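Local coordinates for protein nucleoporin nup120 (Schizosaccharomyces pombe, PDB 4GQ2) that serves as a structural component of the nuclear pore complex, where nucleoporins can also act as docking partners for transiently associated nuclear transport factors, at residues L288-T294 with F350-E356; S306-F310 with P335-E341; T374-N380 with C391-S396. All coordinates share one frame; numbering follows the deposited sequence.

Contact 1 (L288-T294 with F350-E356)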
loop_
_atom_site.group_PDB
_atom_site.type_symbol
_atom_site.label_atom_id
_atom_site.label_comp_id
_atom_site.label_asym_id
_atom_site.label_seq_id
_atom_site.Cartn_x
_atom_site.Cartn_y
_atom_site.Cartn_z
ATOM N N LEU A 288 15.559 -39.584 -0.540
ATOM C CA LEU A 288 14.433 -40.241 -1.176
ATOM C C LEU A 288 13.202 -39.354 -1.237
ATOM O O LEU A 288 12.929 -38.590 -0.306
ATOM C CB LEU A 288 14.076 -41.528 -0.424
ATOM C CG LEU A 288 15.055 -42.706 -0.419
ATOM C CD1 LEU A 288 14.459 -43.865 0.372
ATOM C CD2 LEU A 288 15.410 -43.153 -1.831
ATOM N N THR A 289 12.464 -39.462 -2.339
ATOM C CA THR A 289 11.100 -38.936 -2.418
ATOM C C THR A 289 10.243 -39.765 -3.380
ATOM O O THR A 289 10.770 -40.410 -4.285
ATOM C CB THR A 289 11.063 -37.442 -2.815
ATOM O OG1 THR A 289 9.812 -36.871 -2.404
ATOM C CG2 THR A 289 11.238 -37.264 -4.324
ATOM N N SER A 290 8.930 -39.747 -3.173
ATOM C CA SER A 290 8.008 -40.453 -4.059
ATOM C C SER A 290 7.039 -39.483 -4.717
ATOM O O SER A 290 6.806 -38.390 -4.196
ATOM C CB SER A 290 7.245 -41.539 -3.300
ATOM O OG SER A 290 6.162 -41.003 -2.562
ATOM N N ASP A 291 6.483 -39.878 -5.861
ATOM C CA ASP A 291 5.537 -39.024 -6.567
ATOM C C ASP A 291 4.179 -39.040 -5.878
ATOM O O ASP A 291 3.768 -40.056 -5.314
ATOM C CB ASP A 291 5.434 -39.388 -8.053
ATOM C CG ASP A 291 4.868 -40.770 -8.283
ATOM O OD1 ASP A 291 5.428 -41.742 -7.738
ATOM O OD2 ASP A 291 3.865 -40.883 -9.019
ATOM N N HIS A 292 3.499 -37.898 -5.925
ATOM C CA HIS A 292 2.295 -37.658 -5.128
ATOM C C HIS A 292 1.045 -38.239 -5.727
ATOM O O HIS A 292 0.051 -38.449 -5.027
ATOM C CB HIS A 292 2.114 -36.160 -4.885
ATOM C CG HIS A 292 3.278 -35.512 -4.174
ATOM N ND1 HIS A 292 3.258 -35.231 -2.858
ATOM C CD2 HIS A 292 4.523 -35.095 -4.647
ATOM C CE1 HIS A 292 4.427 -34.663 -2.503
ATOM N NE2 HIS A 292 5.200 -34.581 -3.600
ATOM N N THR A 293 1.080 -38.504 -7.030
ATOM C CA THR A 293 -0.090 -39.022 -7.737
ATOM C C THR A 293 -0.285 -40.523 -7.481
ATOM O O THR A 293 -1.231 -40.918 -6.802
ATOM C CB THR A 293 -0.059 -38.664 -9.246
ATOM O OG1 THR A 293 -0.797 -39.634 -9.997
ATOM C CG2 THR A 293 1.365 -38.605 -9.759
ATOM N N THR A 294 0.611 -41.346 -8.015
ATOM C CA THR A 294 0.589 -42.778 -7.746
ATOM C C THR A 294 1.842 -43.137 -6.969
ATOM O O THR A 294 2.932 -43.169 -7.537
ATOM C CB THR A 294 0.540 -43.616 -9.044
ATOM O OG1 THR A 294 1.618 -43.233 -9.910
ATOM C CG2 THR A 294 -0.794 -43.434 -9.768
ATOM N N PHE A 350 14.038 -32.057 -2.686
ATOM C CA PHE A 350 13.545 -32.257 -4.048
ATOM C C PHE A 350 12.196 -32.974 -4.049
ATOM O O PHE A 350 11.842 -33.642 -3.078
ATOM C CB PHE A 350 14.592 -32.971 -4.935
ATOM C CG PHE A 350 14.926 -34.375 -4.498
ATOM C CD1 PHE A 350 15.776 -34.604 -3.426
ATOM C CD2 PHE A 350 14.406 -35.470 -5.181
ATOM C CE1 PHE A 350 16.086 -35.896 -3.026
ATOM C CE2 PHE A 350 14.712 -36.766 -4.788
ATOM C CZ PHE A 350 15.556 -36.978 -3.709
ATOM N N GLN A 351 11.431 -32.799 -5.121
ATOM C CA GLN A 351 10.140 -33.476 -5.269
ATOM C C GLN A 351 10.056 -34.190 -6.616
ATOM O O GLN A 351 10.809 -33.870 -7.535
ATOM C CB GLN A 351 8.971 -32.489 -5.148
ATOM C CG GLN A 351 8.845 -31.793 -3.812
ATOM C CD GLN A 351 8.193 -32.652 -2.758
ATOM O OE1 GLN A 351 6.976 -32.620 -2.588
ATOM N NE2 GLN A 351 8.998 -33.425 -2.036
ATOM N N LEU A 352 9.122 -35.132 -6.725
ATOM C CA LEU A 352 8.902 -35.877 -7.961
ATOM C C LEU A 352 7.417 -35.916 -8.318
ATOM O O LEU A 352 6.571 -36.184 -7.461
ATOM C CB LEU A 352 9.467 -37.296 -7.831
ATOM C CG LEU A 352 9.243 -38.309 -8.956
ATOM C CD1 LEU A 352 10.043 -37.946 -10.199
ATOM C CD2 LEU A 352 9.598 -39.710 -8.473
ATOM N N ILE A 353 7.111 -35.643 -9.586
ATOM C CA ILE A 353 5.729 -35.602 -10.064
ATOM C C ILE A 353 5.583 -36.319 -11.411
ATOM O O ILE A 353 6.226 -35.945 -12.394
ATOM C CB ILE A 353 5.207 -34.142 -10.188
ATOM C CG1 ILE A 353 5.297 -33.395 -8.850
ATOM C CG2 ILE A 353 3.767 -34.108 -10.697
ATOM C CD1 ILE A 353 6.547 -32.561 -8.680
ATOM N N SER A 354 4.743 -37.354 -11.445
ATOM C CA SER A 354 4.361 -38.010 -12.702
ATOM C C SER A 354 3.022 -37.460 -13.193
ATOM O O SER A 354 2.174 -37.064 -12.389
ATOM C CB SER A 354 4.305 -39.534 -12.545
ATOM O OG SER A 354 3.395 -39.927 -11.535
ATOM N N SER A 355 2.833 -37.448 -14.507
ATOM C CA SER A 355 1.749 -36.669 -15.117
ATOM C C SER A 355 0.412 -37.400 -15.338
ATOM O O SER A 355 -0.478 -36.868 -16.013
ATOM C CB SER A 355 2.233 -36.023 -16.422
ATOM O OG SER A 355 2.849 -36.980 -17.264
ATOM N N GLU A 356 0.274 -38.599 -14.767
ATOM C CA GLU A 356 -0.942 -39.429 -14.903
ATOM C C GLU A 356 -1.206 -39.927 -16.326
ATOM O O GLU A 356 -1.981 -40.864 -16.524
ATOM C CB GLU A 356 -2.186 -38.709 -14.360
ATOM C CG GLU A 356 -2.289 -38.681 -12.843
ATOM C CD GLU A 356 -3.340 -37.706 -12.344
ATOM O OE1 GLU A 356 -3.269 -36.511 -12.703
ATOM O OE2 GLU A 356 -4.232 -38.134 -11.580
HETATM O O HOH W 1 8.248 -35.821 -4.244
#
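Ser354 with Asp291, and His292 with Gln351, make the two side-chain hydrogen bonds that tie residues 288-294 to 350-356. In the first, the hydroxyl OG of Ser354 donates to OD2 of Asp291 across 2.7 Å, approaching from above the carboxylate plane. CG of Asp291 is tucked over its own backbone (chi1 65°), which swings the carboxylate over to Ser354; its other oxygen, OD1, accepts from the backbone N of Phe297, so the group is held at both oxygens. In the second, NE2 of His292 donates to OE1 of Gln351 at 2.8 Å, a bent bond that reaches the amide from above its carbonyl plane, with ring and amide planes 61° apart. Gln351 folds back at chi2 and gives its NE2 to the O of Phe350, which helps fix the turn of the amide; OE1 also accepts from the backbone N of Phe525.

No direct backbone hydrogen bond links the two strands. A water stands in for one: it donates to Ser290 O, accepts from Leu352 N and is hydrogen-bonded to Thr289 OG1, 2.6 Å from the water O. Further on, the backbones draw close enough for a CA-H...O contact, Asp291 CA to Leu352 O at 3.2 Å.

The apolar part is made by the methyl CG2 of Thr289, which touches CE2 of the Phe350 ring at 3.5 Å and also meets CB of Leu352. CG of Leu352 packs on CB of Asp291, and Ala299 of strand 297-302 lies against Thr289, Phe350 and Leu352.

The strands run roughly parallel, at 29°, yet belong to separate sheets: 288-290 begins one four-stranded antiparallel sheet, and 346-354 is an outermost strand of the next. Such packing of neighbouring blades, bridged here by polar side chains and water, is characteristic of a beta-propeller.

Contact 2 (S306-F310 with P335-E341)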
loop_
_atom_site.group_PDB
_atom_site.type_symbol
_atom_site.label_atom_id
_atom_site.label_comp_id
_atom_site.label_asym_id
_atom_site.label_seq_id
_atom_site.Cartn_x
_atom_site.Cartn_y
_atom_site.Cartn_z
ATOM N N SER A 306 30.611 -33.210 -8.222
ATOM C CA SER A 306 29.965 -32.056 -8.857
ATOM C C SER A 306 28.435 -32.147 -8.892
ATOM O O SER A 306 27.834 -32.349 -9.951
ATOM C CB SER A 306 30.512 -31.853 -10.272
ATOM O OG SER A 306 30.165 -32.944 -11.105
ATOM N N HIS A 307 27.820 -32.003 -7.719
ATOM C CA HIS A 307 26.354 -31.860 -7.568
ATOM C C HIS A 307 25.533 -33.125 -7.616
ATOM O O HIS A 307 24.374 -33.129 -7.195
ATOM C CB HIS A 307 25.785 -30.785 -8.503
ATOM C CG HIS A 307 26.461 -29.440 -8.361
ATOM N ND1 HIS A 307 26.746 -28.896 -7.160
ATOM C CD2 HIS A 307 26.918 -28.540 -9.318
ATOM C CE1 HIS A 307 27.356 -27.709 -7.339
ATOM N NE2 HIS A 307 27.458 -27.490 -8.659
ATOM N N GLY A 308 26.117 -34.211 -8.112
ATOM C CA GLY A 308 25.461 -35.512 -8.052
ATOM C C GLY A 308 24.593 -35.862 -9.245
ATOM O O GLY A 308 24.730 -35.282 -10.322
ATOM N N SER A 309 23.704 -36.829 -9.041
ATOM C CA SER A 309 22.787 -37.298 -10.073
ATOM C C SER A 309 21.575 -37.925 -9.404
ATOM O O SER A 309 21.560 -38.107 -8.188
ATOM C CB SER A 309 23.475 -38.312 -10.997
ATOM O OG SER A 309 24.008 -39.405 -10.267
ATOM N N PHE A 310 20.561 -38.256 -10.196
ATOM C CA PHE A 310 19.312 -38.775 -9.654
ATOM C C PHE A 310 18.859 -40.048 -10.364
ATOM O O PHE A 310 19.071 -40.207 -11.565
ATOM C CB PHE A 310 18.210 -37.718 -9.753
ATOM C CG PHE A 310 18.411 -36.532 -8.848
ATOM C CD1 PHE A 310 19.139 -35.426 -9.276
ATOM C CD2 PHE A 310 17.850 -36.510 -7.574
ATOM C CE1 PHE A 310 19.318 -34.330 -8.448
ATOM C CE2 PHE A 310 18.022 -35.417 -6.740
ATOM C CZ PHE A 310 18.756 -34.325 -7.179
ATOM N N PRO A 335 22.081 -32.728 -12.893
ATOM C CA PRO A 335 21.675 -31.333 -12.738
ATOM C C PRO A 335 22.550 -30.408 -13.564
ATOM O O PRO A 335 23.709 -30.727 -13.832
ATOM C CB PRO A 335 21.908 -31.055 -11.244
ATOM C CG PRO A 335 21.926 -32.396 -10.595
ATOM C CD PRO A 335 22.540 -33.305 -11.618
ATOM N N SER A 336 21.989 -29.271 -13.963
ATOM C CA SER A 336 22.754 -28.223 -14.621
ATOM C C SER A 336 23.705 -27.603 -13.602
ATOM O O SER A 336 23.623 -27.899 -12.406
ATOM C CB SER A 336 21.814 -27.156 -15.168
ATOM O OG SER A 336 20.528 -27.698 -15.405
ATOM N N LEU A 337 24.606 -26.751 -14.075
ATOM C CA LEU A 337 25.531 -26.050 -13.193
ATOM C C LEU A 337 24.816 -24.947 -12.395
ATOM O O LEU A 337 24.164 -24.081 -12.985
ATOM C CB LEU A 337 26.709 -25.471 -13.996
ATOM C CG LEU A 337 26.460 -24.460 -15.130
ATOM C CD1 LEU A 337 27.631 -23.497 -15.270
ATOM C CD2 LEU A 337 26.149 -25.136 -16.463
ATOM N N PRO A 338 24.875 -25.011 -11.047
ATOM C CA PRO A 338 24.647 -23.785 -10.297
ATOM C C PRO A 338 25.787 -22.800 -10.544
ATOM O O PRO A 338 26.894 -23.211 -10.887
ATOM C CB PRO A 338 24.629 -24.266 -8.845
ATOM C CG PRO A 338 24.062 -25.639 -8.942
ATOM C CD PRO A 338 24.695 -26.200 -10.189
ATOM N N ASP A 339 25.499 -21.517 -10.359
ATOM C CA ASP A 339 26.339 -20.408 -10.832
ATOM C C ASP A 339 27.849 -20.469 -10.539
ATOM O O ASP A 339 28.621 -20.941 -11.377
ATOM C CB ASP A 339 25.748 -19.090 -10.336
ATOM C CG ASP A 339 25.199 -19.203 -8.938
ATOM O OD1 ASP A 339 26.008 -19.228 -7.985
ATOM O OD2 ASP A 339 23.962 -19.290 -8.797
ATOM N N ASP A 340 28.265 -19.988 -9.368
ATOM C CA ASP A 340 29.691 -19.773 -9.090
ATOM C C ASP A 340 30.358 -20.914 -8.318
ATOM O O ASP A 340 30.569 -20.820 -7.108
ATOM C CB ASP A 340 29.905 -18.430 -8.377
ATOM C CG ASP A 340 29.861 -17.247 -9.331
ATOM O OD1 ASP A 340 30.569 -17.279 -10.362
ATOM O OD2 ASP A 340 29.129 -16.275 -9.045
ATOM N N GLU A 341 30.717 -21.974 -9.038
ATOM C CA GLU A 341 31.263 -23.187 -8.419
ATOM C C GLU A 341 32.743 -23.115 -8.003
ATOM O O GLU A 341 33.578 -23.921 -8.431
ATOM C CB GLU A 341 30.968 -24.411 -9.288
ATOM C CG GLU A 341 29.485 -24.747 -9.365
ATOM C CD GLU A 341 29.068 -25.295 -10.719
ATOM O OE1 GLU A 341 29.786 -25.061 -11.715
ATOM O OE2 GLU A 341 28.007 -25.948 -10.795
#
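His307 meets the 335-341 loop with both its edge and a face. At the edge its NE2 donates to OE2 of Glu341 at 2.7 Å, in a bent bond (N-H...O 137°); the oxygen lies nearly in the ring plane but receives the bond on its anti side, 31° out of the carboxylate plane. The bend of the Glu341 chain at chi2 brings the carboxylate round to the ring. Over one face, CG of Pro338 makes a CH-pi contact 4.1 Å from the ring centroid, while CD of the same proline comes to 3.3 Å from His307 CD2. The backbone O of His307 accepts from the hydroxyl of Tyr301.

At Gly308 the carbonyl O rests 3.2 Å from CD of Pro335. Strand 309-317 begins at Ser309. Phe310 closes the run: its CE1 lies 3.9 Å from CG of Pro335, which sits at the ring edge and near its plane. Trp368 and Gln377 pack on Pro335 from the neighbouring sheet.

The arrangement is that of a beta-propeller linker, the loop joining one blade to the next, folded back onto the turn that enters strand 309-317 of the blade just completed.

Contact 3 (T374-N380 with C391-S396)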
loop_
_atom_site.group_PDB
_atom_site.type_symbol
_atom_site.label_atom_id
_atom_site.label_comp_id
_atom_site.label_asym_id
_atom_site.label_seq_id
_atom_site.Cartn_x
_atom_site.Cartn_y
_atom_site.Cartn_z
ATOM N N THR A 374 20.004 -19.491 -2.689
ATOM C CA THR A 374 19.110 -20.572 -3.094
ATOM C C THR A 374 18.897 -20.631 -4.612
ATOM O O THR A 374 18.702 -19.601 -5.260
ATOM C CB THR A 374 17.734 -20.409 -2.404
ATOM O OG1 THR A 374 17.914 -20.264 -0.989
ATOM C CG2 THR A 374 16.839 -21.607 -2.674
ATOM N N VAL A 375 18.930 -21.841 -5.171
ATOM C CA VAL A 375 18.533 -22.065 -6.565
ATOM C C VAL A 375 17.504 -23.184 -6.667
ATOM O O VAL A 375 17.646 -24.235 -6.044
ATOM C CB VAL A 375 19.730 -22.376 -7.498
ATOM C CG1 VAL A 375 19.248 -22.632 -8.924
ATOM C CG2 VAL A 375 20.733 -21.229 -7.500
ATOM N N ILE A 376 16.460 -22.944 -7.449
ATOM C CA ILE A 376 15.467 -23.972 -7.735
ATOM C C ILE A 376 15.582 -24.395 -9.198
ATOM O O ILE A 376 15.678 -23.547 -10.093
ATOM C CB ILE A 376 14.028 -23.512 -7.379
ATOM C CG1 ILE A 376 13.770 -23.632 -5.874
ATOM C CG2 ILE A 376 12.988 -24.371 -8.077
ATOM C CD1 ILE A 376 14.381 -22.533 -5.036
ATOM N N GLN A 377 15.585 -25.708 -9.422
ATOM C CA GLN A 377 15.622 -26.270 -10.769
ATOM C C GLN A 377 14.442 -27.197 -11.018
ATOM O O GLN A 377 14.054 -27.968 -10.136
ATOM C CB GLN A 377 16.903 -27.078 -10.979
ATOM C CG GLN A 377 18.212 -26.316 -10.842
ATOM C CD GLN A 377 19.417 -27.232 -10.974
ATOM O OE1 GLN A 377 19.310 -28.448 -10.790
ATOM N NE2 GLN A 377 20.571 -26.655 -11.293
ATOM N N LYS A 378 13.884 -27.122 -12.225
ATOM C CA LYS A 378 12.919 -28.109 -12.707
ATOM C C LYS A 378 13.520 -28.920 -13.852
ATOM O O LYS A 378 14.269 -28.386 -14.677
ATOM C CB LYS A 378 11.643 -27.431 -13.196
ATOM C CG LYS A 378 10.630 -27.116 -12.116
ATOM C CD LYS A 378 9.363 -26.527 -12.724
ATOM C CE LYS A 378 8.311 -26.266 -11.656
ATOM N NZ LYS A 378 7.119 -25.549 -12.187
ATOM N N CYS A 379 13.185 -30.208 -13.894
ATOM C CA CYS A 379 13.542 -31.067 -15.016
ATOM C C CYS A 379 12.326 -31.800 -15.549
ATOM O O CYS A 379 11.675 -32.557 -14.822
ATOM C CB CYS A 379 14.612 -32.090 -14.625
ATOM S SG CYS A 379 14.782 -33.467 -15.797
ATOM N N ASN A 380 12.028 -31.562 -16.822
ATOM C CA ASN A 380 11.061 -32.366 -17.548
ATOM C C ASN A 380 11.761 -33.552 -18.185
ATOM O O ASN A 380 12.498 -33.404 -19.171
ATOM C CB ASN A 380 10.333 -31.533 -18.607
ATOM C CG ASN A 380 8.911 -31.186 -18.203
ATOM O OD1 ASN A 380 8.558 -30.014 -18.084
ATOM N ND2 ASN A 380 8.085 -32.210 -17.992
ATOM N N CYS A 391 15.769 -34.626 -21.323
ATOM C CA CYS A 391 15.666 -33.751 -20.157
ATOM C C CYS A 391 15.649 -32.265 -20.519
ATOM O O CYS A 391 16.648 -31.715 -20.991
ATOM C CB CYS A 391 16.791 -34.044 -19.160
ATOM S SG CYS A 391 16.635 -35.639 -18.329
ATOM N N VAL A 392 14.505 -31.629 -20.286
ATOM C CA VAL A 392 14.353 -30.190 -20.496
ATOM C C VAL A 392 14.409 -29.476 -19.141
ATOM O O VAL A 392 13.564 -29.706 -18.267
ATOM C CB VAL A 392 13.036 -29.861 -21.238
ATOM C CG1 VAL A 392 13.000 -28.393 -21.643
ATOM C CG2 VAL A 392 12.872 -30.756 -22.459
ATOM N N TRP A 393 15.412 -28.611 -18.985
ATOM C CA TRP A 393 15.722 -27.979 -17.700
ATOM C C TRP A 393 15.348 -26.525 -17.635
ATOM O O TRP A 393 15.422 -25.808 -18.636
ATOM C CB TRP A 393 17.209 -28.125 -17.392
ATOM C CG TRP A 393 17.632 -29.530 -17.050
ATOM C CD1 TRP A 393 18.040 -30.532 -17.926
ATOM C CD2 TRP A 393 17.702 -30.141 -15.716
ATOM N NE1 TRP A 393 18.346 -31.683 -17.247
ATOM C CE2 TRP A 393 18.164 -31.519 -15.920
ATOM C CE3 TRP A 393 17.437 -29.703 -14.422
ATOM C CZ2 TRP A 393 18.344 -32.396 -14.865
ATOM C CZ3 TRP A 393 17.626 -30.599 -13.366
ATOM C CH2 TRP A 393 18.068 -31.913 -13.585
ATOM N N SER A 394 14.952 -26.079 -16.444
ATOM C CA SER A 394 14.743 -24.656 -16.150
ATOM C C SER A 394 15.204 -24.310 -14.724
ATOM O O SER A 394 15.245 -25.180 -13.854
ATOM C CB SER A 394 13.281 -24.255 -16.378
ATOM O OG SER A 394 12.395 -25.156 -15.746
ATOM N N HIS A 395 15.569 -23.053 -14.486
ATOM C CA HIS A 395 16.068 -22.651 -13.167
ATOM C C HIS A 395 15.761 -21.226 -12.818
ATOM O O HIS A 395 15.306 -20.457 -13.668
ATOM C CB HIS A 395 17.570 -22.902 -13.066
ATOM C CG HIS A 395 18.398 -21.994 -13.938
ATOM N ND1 HIS A 395 19.102 -20.961 -13.442
ATOM C CD2 HIS A 395 18.609 -21.990 -15.314
ATOM C CE1 HIS A 395 19.739 -20.331 -14.447
ATOM N NE2 HIS A 395 19.436 -20.962 -15.592
ATOM N N SER A 396 16.019 -20.870 -11.559
ATOM C CA SER A 396 15.789 -19.522 -11.043
ATOM C C SER A 396 17.099 -18.772 -10.848
ATOM O O SER A 396 18.035 -19.297 -10.240
ATOM C CB SER A 396 15.043 -19.582 -9.710
ATOM O OG SER A 396 15.872 -20.111 -8.687
#
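Strands 373-382 and 390-395 form a beta hairpin within a mixed sheet of the beta-propeller domain, and this contact is its antiparallel pairing. Lys378 with Ser394 and Asn380 with Val392 are hydrogen-bonded pairs, each with two bonds; the shortest runs from Asn380 N to Val392 O at 2.8 Å. Between and beside them, Gln377 with His395 and Cys379 with Trp393 are non-hydrogen-bonded pairs, bringing CA-H groups onto the facing carbonyls. Past His395 the ladder changes character: Ser396 N still donates to Ile376 O, but Ile376 N turns to the side-chain OG of Ser396 at 3.1 Å, in an almost straight bond (173°).

On the face carrying Gln377, Cys379, Trp393 and His395, the indole turns back over the hairpin. CB of Cys379 stands 3.4 Å from the centroid of the six-membered ring of Trp393, only 6° off its normal, in a CH-pi contact. SG of Cys379 makes a sulfur-aromatic contact, 4.1 Å from the same centroid, placed there because it is anti to the backbone N (chi1 164°), and also meets SG of Cys391 at 3.8 Å. The amide of Gln377 stands steeply to the indole, its OE1 3.8 Å from CZ3 of Trp393. Met2, Ile333 and Ile366 also touch Trp393. A serine in place of Trp393 takes away the ring over Cys379, and would probably leave a gap beside its CB and SG and Gln377 without its neighbouring indole.

On the other face CB of Lys378 lies against OG of Ser394 while the lysine chain extends away. The chemistry thus divides the work: backbone bonds set the register, whereas contacts of the indole with a thiol and its methylene probably hold one face together, mainly by dispersion.

How the contacts relate
All three contacts lie in the beta-propeller domain. Contact 2 is nested within the loop that contact 1 closes, and contact 3 follows both. Contacts 1 and 2 have centres 21 Å apart but join through an edge-to-face ring pair, CD2 of Phe350 lying 3.9 Å from CE2 of Phe310. Contacts 2 and 3 are nearer, about 11 Å between centres: CA of Pro335 comes 3.8 Å from CH2 of Trp393, setting the linker against the hairpin. Contacts 1 and 3 do not touch, their nearest atoms about 7 Å apart, yet strands 346-354 and 373-382 share one sheet, with strand 361-370 between them.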